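PDB 3IV4: putative oxidoreductase, which has a thioredoxin fold and probably acts as a thiol-disulfide oxidoreductase of the monothiol bacilliredoxin BrxC family. Local coordinates for residues D44-N47 with K48-E52; I9-S13 with I14-E18. All blocks are in the same frame, centred on the assembly; numbering follows the deposited sequence. Where two conformers were deposited one is given.

Contact 1 of 2, residues D44-N47 with K48-E52; sequences DQFN and KFLYE
Helix 37-53, the connection of a beta-alpha-beta unit between strands 26-32 and 57-61, carries an acidic-basic pair on one flank, where Asp44 and Lys48 meet one turn apart. NZ of Lys48 forms a salt bridge with OD1 of Asp44 at 3.1 Å, reaching the syn side of the carboxylate but lying 26° out of its plane. Lys48 gets there by lying back along the helix: its CG stands beside its own backbone N (chi1 -83°) and the chain beyond CG is extended, bringing CE within 3.3 Å of Asp44 OD1 while CB, CG and CD skirt the Asp44 carbonyl. Gln45, whose OE1 accepts from Val104 N, ties the same flank to the start of helix 104-110. One turn apart, Phe46 and Leu50 make a CH-pi contact: Leu50 CD1 sits over one ring face, 3.8 Å from the centroid of the Phe46 ring and offset toward the CE2 rim. Phe46 and its buried neighbour Phe49 both reach Phe28 of strand 26-32, Phe49 with its ring edge-to-face. Beneath the side chains the i+4 backbone bonds run without interruption, from Lys48 N to Asp44 O at 2.9 Å through to Tyr51 N and Asn47 O. This is the pattern of an amphipathic alpha-helix packed against the central sheet of a thioredoxin fold.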
loop_
_atom_site.group_PDB
_atom_site.type_symbol
_atom_site.label_atom_id
_atom_site.label_comp_id
_atom_site.label_asym_id
_atom_site.label_seq_id
_atom_site.Cartn_x
_atom_site.Cartn_y
_atom_site.Cartn_z
ATOM N N ASP A 44 -10.042 3.422 -0.364
ATOM C CA ASP A 44 -10.847 3.838 -1.514
ATOM C C ASP A 44 -10.015 4.618 -2.557
ATOM O O ASP A 44 -10.095 4.329 -3.757
ATOM C CB ASP A 44 -12.025 4.675 -1.018
ATOM C CG ASP A 44 -13.024 4.998 -2.115
ATOM O OD1 ASP A 44 -13.236 6.194 -2.330
ATOM O OD2 ASP A 44 -13.560 4.070 -2.738
ATOM N N GLN A 45 -9.206 5.583 -2.099
ATOM C CA GLN A 45 -8.292 6.322 -2.994
ATOM C C GLN A 45 -7.321 5.377 -3.692
ATOM O O GLN A 45 -7.074 5.496 -4.890
ATOM C CB GLN A 45 -7.518 7.403 -2.233
ATOM C CG GLN A 45 -8.442 8.511 -1.710
ATOM C CD GLN A 45 -9.044 9.333 -2.828
ATOM O OE1 GLN A 45 -8.334 10.020 -3.573
ATOM N NE2 GLN A 45 -10.355 9.244 -2.972
ATOM N N PHE A 46 -6.798 4.424 -2.929
ATOM C CA PHE A 46 -5.836 3.443 -3.412
ATOM C C PHE A 46 -6.470 2.629 -4.536
ATOM O O PHE A 46 -5.878 2.511 -5.620
ATOM C CB PHE A 46 -5.401 2.574 -2.219
ATOM C CG PHE A 46 -4.173 1.723 -2.442
ATOM C CD1 PHE A 46 -2.912 2.297 -2.555
ATOM C CD2 PHE A 46 -4.276 0.331 -2.430
ATOM C CE1 PHE A 46 -1.762 1.476 -2.715
ATOM C CE2 PHE A 46 -3.156 -0.483 -2.571
ATOM C CZ PHE A 46 -1.896 0.092 -2.724
ATOM N N ASN A 47 -7.674 2.104 -4.303
ATOM C CA ASN A 47 -8.396 1.353 -5.330
ATOM C C ASN A 47 -8.742 2.179 -6.556
ATOM O O ASN A 47 -8.678 1.669 -7.664
ATOM C CB ASN A 47 -9.699 0.769 -4.782
ATOM C CG ASN A 47 -9.513 -0.569 -4.128
ATOM O OD1 ASN A 47 -9.155 -1.548 -4.775
ATOM N ND2 ASN A 47 -9.771 -0.624 -2.830
ATOM N N LYS A 48 -9.152 3.434 -6.357
ATOM C CA LYS A 48 -9.481 4.323 -7.486
ATOM C C LYS A 48 -8.256 4.584 -8.342
ATOM O O LYS A 48 -8.304 4.518 -9.570
ATOM C CB LYS A 48 -10.058 5.644 -6.971
ATOM C CG LYS A 48 -11.542 5.572 -6.656
ATOM C CD LYS A 48 -11.899 6.716 -5.747
ATOM C CE LYS A 48 -13.386 6.862 -5.603
ATOM N NZ LYS A 48 -13.599 8.089 -4.773
ATOM N N PHE A 49 -7.130 4.833 -7.694
ATOM C CA PHE A 49 -5.895 5.065 -8.418
ATOM C C PHE A 49 -5.462 3.820 -9.211
ATOM O O PHE A 49 -5.172 3.897 -10.421
ATOM C CB PHE A 49 -4.820 5.468 -7.405
ATOM C CG PHE A 49 -3.429 5.457 -7.969
ATOM C CD1 PHE A 49 -3.008 6.475 -8.825
ATOM C CD2 PHE A 49 -2.544 4.427 -7.644
ATOM C CE1 PHE A 49 -1.725 6.468 -9.349
ATOM C CE2 PHE A 49 -1.264 4.413 -8.161
ATOM C CZ PHE A 49 -0.855 5.438 -9.008
ATOM N N LEU A 50 -5.407 2.670 -8.537
ATOM C CA LEU A 50 -4.944 1.454 -9.200
ATOM C C LEU A 50 -5.849 1.035 -10.351
ATOM O O LEU A 50 -5.363 0.623 -11.423
ATOM C CB LEU A 50 -4.832 0.318 -8.189
ATOM C CG LEU A 50 -3.764 0.486 -7.112
ATOM C CD1 LEU A 50 -4.004 -0.534 -6.000
ATOM C CD2 LEU A 50 -2.360 0.404 -7.702
ATOM N N TYR A 51 -7.155 1.137 -10.119
ATOM C CA TYR A 51 -8.156 0.815 -11.144
ATOM C C TYR A 51 -8.012 1.709 -12.378
ATOM O O TYR A 51 -8.020 1.230 -13.505
ATOM C CB TYR A 51 -9.552 0.914 -10.536
ATOM C CG TYR A 51 -10.691 0.618 -11.462
ATOM C CD1 TYR A 51 -10.898 -0.659 -11.960
ATOM C CD2 TYR A 51 -11.588 1.617 -11.798
ATOM C CE1 TYR A 51 -11.985 -0.924 -12.806
ATOM C CE2 TYR A 51 -12.659 1.370 -12.624
ATOM C CZ TYR A 51 -12.845 0.107 -13.133
ATOM O OH TYR A 51 -13.928 -0.125 -13.955
ATOM N N GLU A 52 -7.821 3.003 -12.154
ATOM C CA GLU A 52 -7.626 3.938 -13.268
ATOM C C GLU A 52 -6.325 3.631 -14.023
ATOM O O GLU A 52 -6.247 3.812 -15.249
ATOM C CB GLU A 52 -7.652 5.383 -12.736
ATOM C CG GLU A 52 -7.924 6.493 -13.753
ATOM C CD GLU A 52 -9.135 6.238 -14.648
ATOM O OE1 GLU A 52 -8.931 5.653 -15.733
ATOM O OE2 GLU A 52 -10.281 6.602 -14.282
#

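Contact 2 of 2, residues I9-S13 with I14-E18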
loop_
_atom_site.group_PDB
_atom_site.type_symbol
_atom_site.label_atom_id
_atom_site.label_comp_id
_atom_site.label_asym_id
_atom_site.label_seq_id
_atom_site.Cartn_x
_atom_site.Cartn_y
_atom_site.Cartn_z
ATOM N N ILE A 9 -4.585 -6.331 -3.692
ATOM C CA ILE A 9 -4.366 -7.723 -3.299
ATOM C C ILE A 9 -3.774 -7.812 -1.888
ATOM O O ILE A 9 -2.780 -7.158 -1.576
ATOM C CB ILE A 9 -3.421 -8.433 -4.281
ATOM C CG1 ILE A 9 -3.952 -8.351 -5.713
ATOM C CG2 ILE A 9 -3.149 -9.886 -3.835
ATOM C CD1 ILE A 9 -2.897 -8.619 -6.774
ATOM N N LYS A 10 -4.370 -8.644 -1.037
ATOM C CA LYS A 10 -3.909 -8.765 0.347
ATOM C C LYS A 10 -2.590 -9.524 0.494
ATOM O O LYS A 10 -2.413 -10.599 -0.085
ATOM C CB LYS A 10 -4.980 -9.418 1.224
ATOM C CG LYS A 10 -4.718 -9.215 2.715
ATOM C CD LYS A 10 -5.888 -9.668 3.562
ATOM C CE LYS A 10 -6.054 -11.157 3.514
ATOM N NZ LYS A 10 -7.407 -11.509 4.044
ATOM N N LEU A 11 -1.674 -8.945 1.274
ATOM C CA LEU A 11 -0.443 -9.630 1.707
ATOM C C LEU A 11 -0.623 -10.189 3.105
ATOM O O LEU A 11 -1.165 -9.521 3.988
ATOM C CB LEU A 11 0.731 -8.650 1.739
ATOM C CG LEU A 11 1.106 -7.944 0.438
ATOM C CD1 LEU A 11 1.992 -6.749 0.743
ATOM C CD2 LEU A 11 1.796 -8.900 -0.520
ATOM N N SER A 12 -0.163 -11.423 3.300
ATOM C CA SER A 12 -0.287 -12.063 4.613
ATOM C C SER A 12 1.036 -12.486 5.235
ATOM O O SER A 12 1.036 -13.101 6.305
ATOM C CB SER A 12 -1.193 -13.291 4.521
ATOM O OG SER A 12 -0.654 -14.248 3.624
ATOM N N SER A 13 2.155 -12.196 4.570
ATOM C CA SER A 13 3.453 -12.540 5.141
ATOM C C SER A 13 4.585 -11.688 4.641
ATOM O O SER A 13 4.513 -11.082 3.567
ATOM C CB SER A 13 3.783 -14.015 4.876
ATOM O OG SER A 13 4.023 -14.269 3.495
ATOM N N ILE A 14 5.660 -11.689 5.424
ATOM C CA ILE A 14 6.921 -11.102 4.992
ATOM C C ILE A 14 7.437 -11.770 3.688
ATOM O O ILE A 14 7.879 -11.074 2.777
ATOM C CB ILE A 14 7.972 -11.159 6.133
ATOM C CG1 ILE A 14 7.511 -10.294 7.296
ATOM C CG2 ILE A 14 9.344 -10.684 5.646
ATOM C CD1 ILE A 14 8.224 -10.559 8.575
ATOM N N ASP A 15 7.323 -13.099 3.573
ATOM C CA ASP A 15 7.699 -13.810 2.345
ATOM C C ASP A 15 7.005 -13.222 1.102
ATOM O O ASP A 15 7.642 -12.977 0.074
ATOM C CB ASP A 15 7.280 -15.291 2.430
ATOM C CG ASP A 15 8.274 -16.172 3.149
ATOM O OD1 ASP A 15 9.458 -15.837 3.242
ATOM O OD2 ASP A 15 7.853 -17.259 3.590
ATOM N N GLN A 16 5.694 -13.010 1.192
ATOM C CA GLN A 16 4.933 -12.476 0.058
ATOM C C GLN A 16 5.296 -11.039 -0.259
ATOM O O GLN A 16 5.375 -10.671 -1.434
ATOM C CB GLN A 16 3.433 -12.568 0.310
ATOM C CG GLN A 16 2.929 -13.966 0.439
ATOM C CD GLN A 16 1.441 -14.001 0.716
ATOM O OE1 GLN A 16 0.792 -12.954 0.871
ATOM N NE2 GLN A 16 0.883 -15.206 0.755
ATOM N N PHE A 17 5.501 -10.233 0.786
ATOM C CA PHE A 17 5.941 -8.840 0.602
ATOM C C PHE A 17 7.262 -8.783 -0.161
ATOM O O PHE A 17 7.361 -8.087 -1.185
ATOM C CB PHE A 17 6.009 -8.088 1.932
ATOM C CG PHE A 17 6.680 -6.761 1.834
ATOM C CD1 PHE A 17 6.017 -5.666 1.287
ATOM C CD2 PHE A 17 7.997 -6.603 2.261
ATOM C CE1 PHE A 17 6.647 -4.444 1.187
ATOM C CE2 PHE A 17 8.639 -5.374 2.158
ATOM C CZ PHE A 17 7.957 -4.283 1.609
ATOM N N GLU A 18 8.255 -9.541 0.295
ATOM C CA GLU A 18 9.530 -9.575 -0.426
ATOM C C GLU A 18 9.368 -10.115 -1.844
ATOM O O GLU A 18 10.026 -9.627 -2.777
ATOM C CB GLU A 18 10.646 -10.284 0.376
ATOM C CG GLU A 18 11.149 -9.440 1.549
ATOM C CD GLU A 18 12.140 -8.326 1.160
ATOM O OE1 GLU A 18 12.667 -8.349 0.033
ATOM O OE2 GLU A 18 12.417 -7.441 2.003
#
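The backbone leaves strand 8-10 nearly extended, turns at Ser12, and opens again at Ser13 before entering helix 14-23, whose first turn closes with Phe17 N bonded to Ser13 O at 3.1 Å. Ser13 occupies the N-cap. Its OG, held between the backbone N and the carbonyl carbon (chi1 69°), faces the helix start and accepts from Gln16 N at 3.1 Å, giving a first-turn amide a side-chain acceptor. Gln16 answers in the reverse direction. In the conformer described, its chain, extended beyond CG, runs back past Ser13 OG, which CG approaches to 3.3 Å, and Gln16 OE1 accepts from Ser12 N at 3.0 Å. That bond is nearly straight at the hydrogen (169°), yet the donor stands above the carbonyl plane, 46° out of it. Ser12 OG adds a weak bond to the same oxygen. In this conformer the side chain of Gln16 thus bridges the loop and the helix start. On the buried side, Leu11 CD2 passes Gln16 CB at 4.1 Å, and Leu11 CD1 lies at the edge of the Phe17 ring, 4.2 Å from its CD1. Both apolar residues continue onto Leu68 of helix 66-76, while the Phe17 ring also meets Phe88 edge-to-face. The arrangement is that of a serine N-cap, with the N3 glutamine folded back onto the amide of the residue before the cap, at a strand-to-helix junction.

How the contacts relate
Contacts 1 and 2 lie on opposite sides of the chain's centre, their centres 20 Å apart, and do not touch. Both are partly buried and local, but they serve different parts of a helix. Residues 44-52 sit within a long helix, so the backbone amides are satisfied by regular i+4 bonds and the side chains divide into a charged outer flank and an aromatic inner face. Residues 9-18 instead make the passage from an outermost strand into a helix, where serine and glutamine side chains supply polar bonds to backbone amides. In contact 1 Phe46 and Phe49 reach strand 26-32, whereas in contact 2 Leu11 and Phe17 pack on helix 66-76.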